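Local coordinates for protein CaaX farnesyltransferase beta subunit Ram1 (Aspergillus fumigatus, PDB 4L9P) that probably forms the peptide-binding, zinc-containing subunit of the heterodimeric enzyme that transfers a farnesyl group to a cysteine near the C-terminus of proteins, at residues Asp128-Tyr132 / Gln415-Leu421; Tyr132-Ser136 / Pro429-Thr434. One frame throughout, in Å; residues are numbered along the deposited sequence. Where two conformers were deposited one is given.

Contact 1 (Asp128-Tyr132 / Gln415-Leu421); sequences DHLEY and QCKLGGL
His129 is gripped at both ring nitrogens by the 415-421 loop. Its ND1 accepts from Gly420 N at 2.9 Å, a bent bond (133°) whose donor nevertheless lies in the ring plane. At the other nitrogen, His129 NE2 donates to Gln415 OE1 at 2.8 Å, far straighter (164°) and directed at a lone pair in the carbonyl plane, with ring and amide planes turned obliquely to each other. This pairing implies a neutral ring with the proton on NE2, and it holds the ring against rotation; an imidazole suits the place because its two nitrogens can play both roles, one accepting and one donating. Leu421 CD1 then sits over the centre of one face, 3.5 Å from the centroid of the His129 ring, in a CH-pi contact. One turn of helix later Tyr132, its CG anti to the backbone N (chi1 -177°), lays its ring against the loop, and Gly420 CA rests on a face 3.8 Å from the Tyr132 ring centroid. The site joins helix 126-135 of the alpha-alpha toroid domain to the loop between helices 403-413 and 431-444, which folds back in a type I beta turn from Cys416 to Gly419. Gly419 and Gly420 both have positive phi, which suits glycine, and Gly419 CA packs on Asp128 O, 3.7 Å away. Two waters extend the join: one donates to Asp128 OD2 and Cys416 O, the other to Asp128 O and Leu418 O, at 2.8 Å and 2.7 Å from the water respectively. Further out, Lys113 forms a salt bridge with the Asp128 carboxylate. The Gln415 amide is set by Gln125 N, which donates to OE1, and by the carbonyls of Leu411 and Ala123, which receive its NE2.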
loop_
_atom_site.group_PDB
_atom_site.type_symbol
_atom_site.label_atom_id
_atom_site.label_comp_id
_atom_site.label_asym_id
_atom_site.label_seq_id
_atom_site.Cartn_x
_atom_site.Cartn_y
_atom_site.Cartn_z
ATOM N N ASP B 128 -27.169 -3.182 7.571
ATOM C CA ASP B 128 -26.305 -2.872 8.703
ATOM C C ASP B 128 -25.133 -1.995 8.249
ATOM O O ASP B 128 -24.743 -1.025 8.952
ATOM C CB ASP B 128 -25.697 -4.131 9.324
ATOM C CG ASP B 128 -26.725 -5.018 10.033
ATOM O OD1 ASP B 128 -27.805 -4.510 10.417
ATOM O OD2 ASP B 128 -26.408 -6.226 10.232
ATOM N N HIS B 129 -24.524 -2.339 7.122
ATOM C CA HIS B 129 -23.378 -1.527 6.660
ATOM C C HIS B 129 -23.770 -0.141 6.176
ATOM O O HIS B 129 -23.014 0.811 6.418
ATOM C CB HIS B 129 -22.601 -2.285 5.589
ATOM C CG HIS B 129 -22.134 -3.623 6.073
ATOM N ND1 HIS B 129 -21.589 -3.797 7.337
ATOM C CD2 HIS B 129 -22.158 -4.856 5.484
ATOM C CE1 HIS B 129 -21.300 -5.083 7.505
ATOM N NE2 HIS B 129 -21.622 -5.744 6.387
ATOM N N LEU B 130 -24.928 -0.017 5.527
ATOM C CA LEU B 130 -25.402 1.309 5.129
ATOM C C LEU B 130 -25.550 2.191 6.379
ATOM O O LEU B 130 -25.123 3.329 6.378
ATOM C CB LEU B 130 -26.805 1.237 4.447
ATOM C CG LEU B 130 -26.722 0.668 3.028
ATOM C CD1 LEU B 130 -28.144 0.374 2.527
ATOM C CD2 LEU B 130 -26.075 1.619 2.050
ATOM N N GLU B 131 -26.202 1.680 7.424
ATOM C CA GLU B 131 -26.381 2.518 8.598
ATOM C C GLU B 131 -25.045 2.919 9.237
ATOM O O GLU B 131 -24.879 4.081 9.676
ATOM C CB GLU B 131 -27.297 1.834 9.608
ATOM C CG GLU B 131 -28.701 1.609 9.047
ATOM C CD GLU B 131 -29.621 0.899 10.013
ATOM O OE1 GLU B 131 -29.182 0.674 11.168
ATOM O OE2 GLU B 131 -30.793 0.579 9.637
ATOM N N TYR B 132 -24.104 1.994 9.250
ATOM C CA TYR B 132 -22.787 2.282 9.801
ATOM C C TYR B 132 -22.132 3.412 8.998
ATOM O O TYR B 132 -21.536 4.329 9.581
ATOM C CB TYR B 132 -21.944 1.011 9.753
ATOM C CG TYR B 132 -20.589 1.193 10.356
ATOM C CD1 TYR B 132 -20.400 1.040 11.736
ATOM C CD2 TYR B 132 -19.487 1.539 9.556
ATOM C CE1 TYR B 132 -19.161 1.223 12.323
ATOM C CE2 TYR B 132 -18.217 1.737 10.146
ATOM C CZ TYR B 132 -18.072 1.559 11.531
ATOM O OH TYR B 132 -16.845 1.751 12.106
ATOM N N GLN B 415 -17.301 -9.217 8.639
ATOM C CA GLN B 415 -18.493 -8.441 8.955
ATOM C C GLN B 415 -18.766 -8.351 10.450
ATOM O O GLN B 415 -18.780 -9.367 11.158
ATOM C CB GLN B 415 -19.736 -9.072 8.306
ATOM C CG GLN B 415 -19.609 -9.179 6.772
ATOM C CD GLN B 415 -20.989 -9.472 6.169
ATOM O OE1 GLN B 415 -21.761 -8.527 5.946
ATOM N NE2 GLN B 415 -21.250 -10.727 5.902
ATOM N N CYS B 416 -19.002 -7.142 10.939
ATOM C CA CYS B 416 -19.345 -6.942 12.354
ATOM C C CYS B 416 -20.846 -6.948 12.534
ATOM O O CYS B 416 -21.577 -6.260 11.825
ATOM C CB CYS B 416 -18.789 -5.612 12.843
ATOM S SG CYS B 416 -17.045 -5.575 12.576
ATOM N N LYS B 417 -21.308 -7.690 13.530
ATOM C CA LYS B 417 -22.731 -7.919 13.677
ATOM C C LYS B 417 -23.529 -6.622 13.805
ATOM O O LYS B 417 -24.708 -6.593 13.438
ATOM C CB LYS B 417 -22.971 -8.833 14.865
ATOM C CG LYS B 417 -22.649 -8.256 16.208
ATOM C CD LYS B 417 -22.922 -9.263 17.343
ATOM C CE LYS B 417 -22.458 -8.727 18.713
ATOM N NZ LYS B 417 -22.487 -9.834 19.780
ATOM N N LEU B 418 -22.913 -5.561 14.338
ATOM C CA LEU B 418 -23.585 -4.278 14.507
ATOM C C LEU B 418 -23.440 -3.349 13.293
ATOM O O LEU B 418 -23.930 -2.217 13.285
ATOM C CB LEU B 418 -23.035 -3.588 15.776
ATOM C CG LEU B 418 -23.266 -4.416 17.035
ATOM C CD1 LEU B 418 -22.635 -3.712 18.225
ATOM C CD2 LEU B 418 -24.757 -4.608 17.205
ATOM N N GLY B 419 -22.782 -3.836 12.249
ATOM C CA GLY B 419 -22.513 -3.057 11.035
ATOM C C GLY B 419 -21.062 -2.618 10.936
ATOM O O GLY B 419 -20.368 -2.484 11.957
ATOM N N GLY B 420 -20.635 -2.398 9.692
ATOM C CA GLY B 420 -19.225 -2.108 9.450
ATOM C C GLY B 420 -18.473 -3.404 9.173
ATOM O O GLY B 420 -18.845 -4.526 9.594
ATOM N N LEU B 421 -17.338 -3.236 8.501
ATOM C CA LEU B 421 -16.412 -4.366 8.315
ATOM C C LEU B 421 -15.074 -4.039 8.972
ATOM O O LEU B 421 -14.778 -2.876 9.304
ATOM C CB LEU B 421 -16.212 -4.757 6.833
ATOM C CG LEU B 421 -17.544 -5.338 6.213
ATOM C CD1 LEU B 421 -18.384 -4.190 5.546
ATOM C CD2 LEU B 421 -17.216 -6.445 5.180
HETATM O O HOH W 1 -23.714 -7.265 10.070
HETATM O O HOH W 2 -25.325 -0.618 11.676
#

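Contact 2 (Tyr132-Ser136 / Pro429-Thr434); sequences YLYDS and PDSYHT. With ZN (zinc ion), chain J; EDO (1,2-ethanediol), chain M.
The last turns of helix 126-135, Tyr132 and Leu133 among them, pass the loop and first turn of helix 431-444, the backbones coming nearest at Leu133 and Ser431 with CA atoms 6.7 Å apart. The outer end of the Tyr132 ring reaches the start of that helix: its OH lies 3.1 Å from Asp430 CA, its CE1 packs on Pro429 CG, and its CE2 approaches Thr434 OG1. A long flat side chain suits this place, since it reaches from one helix to the start of the next. Leu133 and Thr434 meet tip to tip, with Leu133 CD2 3.8 Å from Thr434 CG2. Threonine serves two surfaces here: the methyl, anti to the backbone N, faces the leucine, while OG1 donates back to Asp430 O at 2.8 Å from above the carbonyl plane. Beside these apolar contacts a water links Ser136 OG to Ser431 OG, and Ser136 OG in turn donates to Leu133 O. A molecule of 1,2-ethanediol, probably from the crystallisation liquor, accepts from Ser431 N. Asp430 is the N-cap of helix 431-444. Its OD1 accepts an almost straight bond from His433 N (2.7 Å, 173°), and its OD2 takes His433 ND1 at 3.0 Å on the syn side, OD2 lying close to the imidazole plane while ND1 sits somewhat out of the carboxylate plane. With ND1 so engaged, the ring presents its other nitrogen to the metal, and His433 NE2 binds zinc at 2.0 Å beside Asp365, Cys367 and the bound peptide. Tyr432, a residue of the isoprenoid-analogue pocket, lays CD2 over one face of the His433 ring. The carboxylate thus acts as a second-shell group that orients the zinc ligand, and its negative charge would be expected to strengthen the imidazole as a donor to the metal.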
loop_
_atom_site.group_PDB
_atom_site.type_symbol
_atom_site.label_atom_id
_atom_site.label_comp_id
_atom_site.label_asym_id
_atom_site.label_seq_id
_atom_site.Cartn_x
_atom_site.Cartn_y
_atom_site.Cartn_z
ATOM N N TYR B 132 -24.104 1.994 9.250
ATOM C CA TYR B 132 -22.787 2.282 9.801
ATOM C C TYR B 132 -22.132 3.412 8.998
ATOM O O TYR B 132 -21.536 4.329 9.581
ATOM C CB TYR B 132 -21.944 1.011 9.753
ATOM C CG TYR B 132 -20.589 1.193 10.356
ATOM C CD1 TYR B 132 -20.400 1.040 11.736
ATOM C CD2 TYR B 132 -19.487 1.539 9.556
ATOM C CE1 TYR B 132 -19.161 1.223 12.323
ATOM C CE2 TYR B 132 -18.217 1.737 10.146
ATOM C CZ TYR B 132 -18.072 1.559 11.531
ATOM O OH TYR B 132 -16.845 1.751 12.106
ATOM N N LEU B 133 -22.183 3.343 7.663
ATOM C CA LEU B 133 -21.484 4.319 6.832
ATOM C C LEU B 133 -22.162 5.685 6.893
ATOM O O LEU B 133 -21.482 6.716 6.937
ATOM C CB LEU B 133 -21.463 3.807 5.393
ATOM C CG LEU B 133 -20.464 2.646 5.142
ATOM C CD1 LEU B 133 -20.880 1.860 3.823
ATOM C CD2 LEU B 133 -19.051 3.189 5.070
ATOM N N TYR B 134 -23.513 5.719 6.898
ATOM C CA TYR B 134 -24.176 6.999 7.109
ATOM C C TYR B 134 -23.798 7.593 8.464
ATOM O O TYR B 134 -23.507 8.798 8.590
ATOM C CB TYR B 134 -25.713 6.868 6.994
ATOM C CG TYR B 134 -26.202 6.803 5.554
ATOM C CD1 TYR B 134 -26.029 7.895 4.691
ATOM C CD2 TYR B 134 -26.852 5.675 5.050
ATOM C CE1 TYR B 134 -26.499 7.865 3.394
ATOM C CE2 TYR B 134 -27.310 5.627 3.708
ATOM C CZ TYR B 134 -27.106 6.708 2.898
ATOM O OH TYR B 134 -27.531 6.727 1.565
ATOM N N ASP B 135 -23.791 6.780 9.505
ATOM C CA ASP B 135 -23.428 7.324 10.829
ATOM C C ASP B 135 -21.996 7.854 10.825
ATOM O O ASP B 135 -21.684 8.795 11.551
ATOM C CB ASP B 135 -23.527 6.269 11.941
ATOM C CG ASP B 135 -24.951 5.893 12.275
ATOM O OD1 ASP B 135 -25.878 6.594 11.823
ATOM O OD2 ASP B 135 -25.150 4.915 13.036
ATOM N N SER B 136 -21.122 7.284 9.988
ATOM C CA SER B 136 -19.696 7.619 10.047
ATOM C C SER B 136 -19.450 8.991 9.462
ATOM O O SER B 136 -18.359 9.542 9.609
ATOM C CB SER B 136 -18.852 6.565 9.302
ATOM O OG SER B 136 -18.901 6.783 7.897
ATOM N N PRO B 429 -14.810 -2.564 13.882
ATOM C CA PRO B 429 -14.842 -2.004 12.525
ATOM C C PRO B 429 -14.430 -0.554 12.505
ATOM O O PRO B 429 -14.411 0.150 13.531
ATOM C CB PRO B 429 -16.326 -2.058 12.154
ATOM C CG PRO B 429 -17.048 -1.922 13.523
ATOM C CD PRO B 429 -16.146 -2.702 14.482
ATOM N N ASP B 430 -14.121 -0.107 11.294
ATOM C CA ASP B 430 -13.979 1.328 11.071
ATOM C C ASP B 430 -14.341 1.581 9.613
ATOM O O ASP B 430 -14.486 0.641 8.812
ATOM C CB ASP B 430 -12.558 1.811 11.450
ATOM C CG ASP B 430 -11.475 1.091 10.659
ATOM O OD1 ASP B 430 -11.473 1.126 9.465
ATOM O OD2 ASP B 430 -10.582 0.528 11.257
ATOM N N SER B 431 -14.475 2.854 9.229
ATOM C CA SER B 431 -14.997 3.089 7.889
ATOM C C SER B 431 -13.939 2.841 6.795
ATOM O O SER B 431 -14.279 2.559 5.651
ATOM C CB SER B 431 -15.622 4.480 7.782
ATOM O OG SER B 431 -14.653 5.484 7.958
ATOM N N TYR B 432 -12.650 2.910 7.177
ATOM C CA TYR B 432 -11.543 2.551 6.249
ATOM C C TYR B 432 -11.652 1.064 5.902
ATOM O O TYR B 432 -11.629 0.687 4.689
ATOM C CB TYR B 432 -10.185 2.878 6.909
ATOM C CG TYR B 432 -8.988 2.224 6.314
ATOM C CD1 TYR B 432 -8.290 2.814 5.233
ATOM C CD2 TYR B 432 -8.549 0.991 6.798
ATOM C CE1 TYR B 432 -7.187 2.172 4.673
ATOM C CE2 TYR B 432 -7.437 0.358 6.256
ATOM C CZ TYR B 432 -6.757 0.941 5.191
ATOM O OH TYR B 432 -5.692 0.244 4.649
ATOM N N HIS B 433 -11.749 0.189 6.924
ATOM C CA HIS B 433 -11.889 -1.242 6.675
ATOM C C HIS B 433 -13.219 -1.563 5.974
ATOM O O HIS B 433 -13.279 -2.512 5.184
ATOM C CB HIS B 433 -11.671 -2.040 7.956
ATOM C CG HIS B 433 -10.198 -2.138 8.266
ATOM N ND1 HIS B 433 -9.573 -1.325 9.195
ATOM C CD2 HIS B 433 -9.246 -2.911 7.696
ATOM C CE1 HIS B 433 -8.258 -1.589 9.160
ATOM N NE2 HIS B 433 -8.037 -2.538 8.253
ATOM N N THR B 434 -14.259 -0.815 6.268
ATOM C CA THR B 434 -15.550 -1.037 5.621
ATOM C C THR B 434 -15.424 -0.678 4.133
ATOM O O THR B 434 -15.801 -1.495 3.248
ATOM C CB THR B 434 -16.645 -0.157 6.286
ATOM O OG1 THR B 434 -16.744 -0.531 7.654
ATOM C CG2 THR B 434 -17.989 -0.372 5.594
HETATM ZN ZN ZN J . -6.192 -2.982 7.524
HETATM C C1 EDO M . -13.556 6.623 11.072
HETATM O O1 EDO M . -12.792 6.238 9.936
HETATM C C2 EDO M . -13.903 5.559 12.063
HETATM O O2 EDO M . -14.707 4.599 11.393
HETATM O O HOH W 3 -16.130 7.671 7.459
#

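Both contacts draw on helix 126-135, and Tyr132 belongs to each: the inner part of its ring lies against Gly420 in contact 1, while its hydroxyl end reaches Pro429 and Asp430 in contact 2. Both are partly buried; contact 1, centred farther from the middle of the chain, has one exposed touching residue, Lys417, whereas contact 2 has none. Direct hydrogen bonds to and from a histidine cross between the segments at 128-132 / 415-421. At 132-136 / 429-434 the crossing is mainly van der Waals, and the strong polar bonds run within 429-434 toward the zinc. A probable hydrogen bond from Leu421 N to Thr434 OG1, 2.9 Å, ties the two sites together.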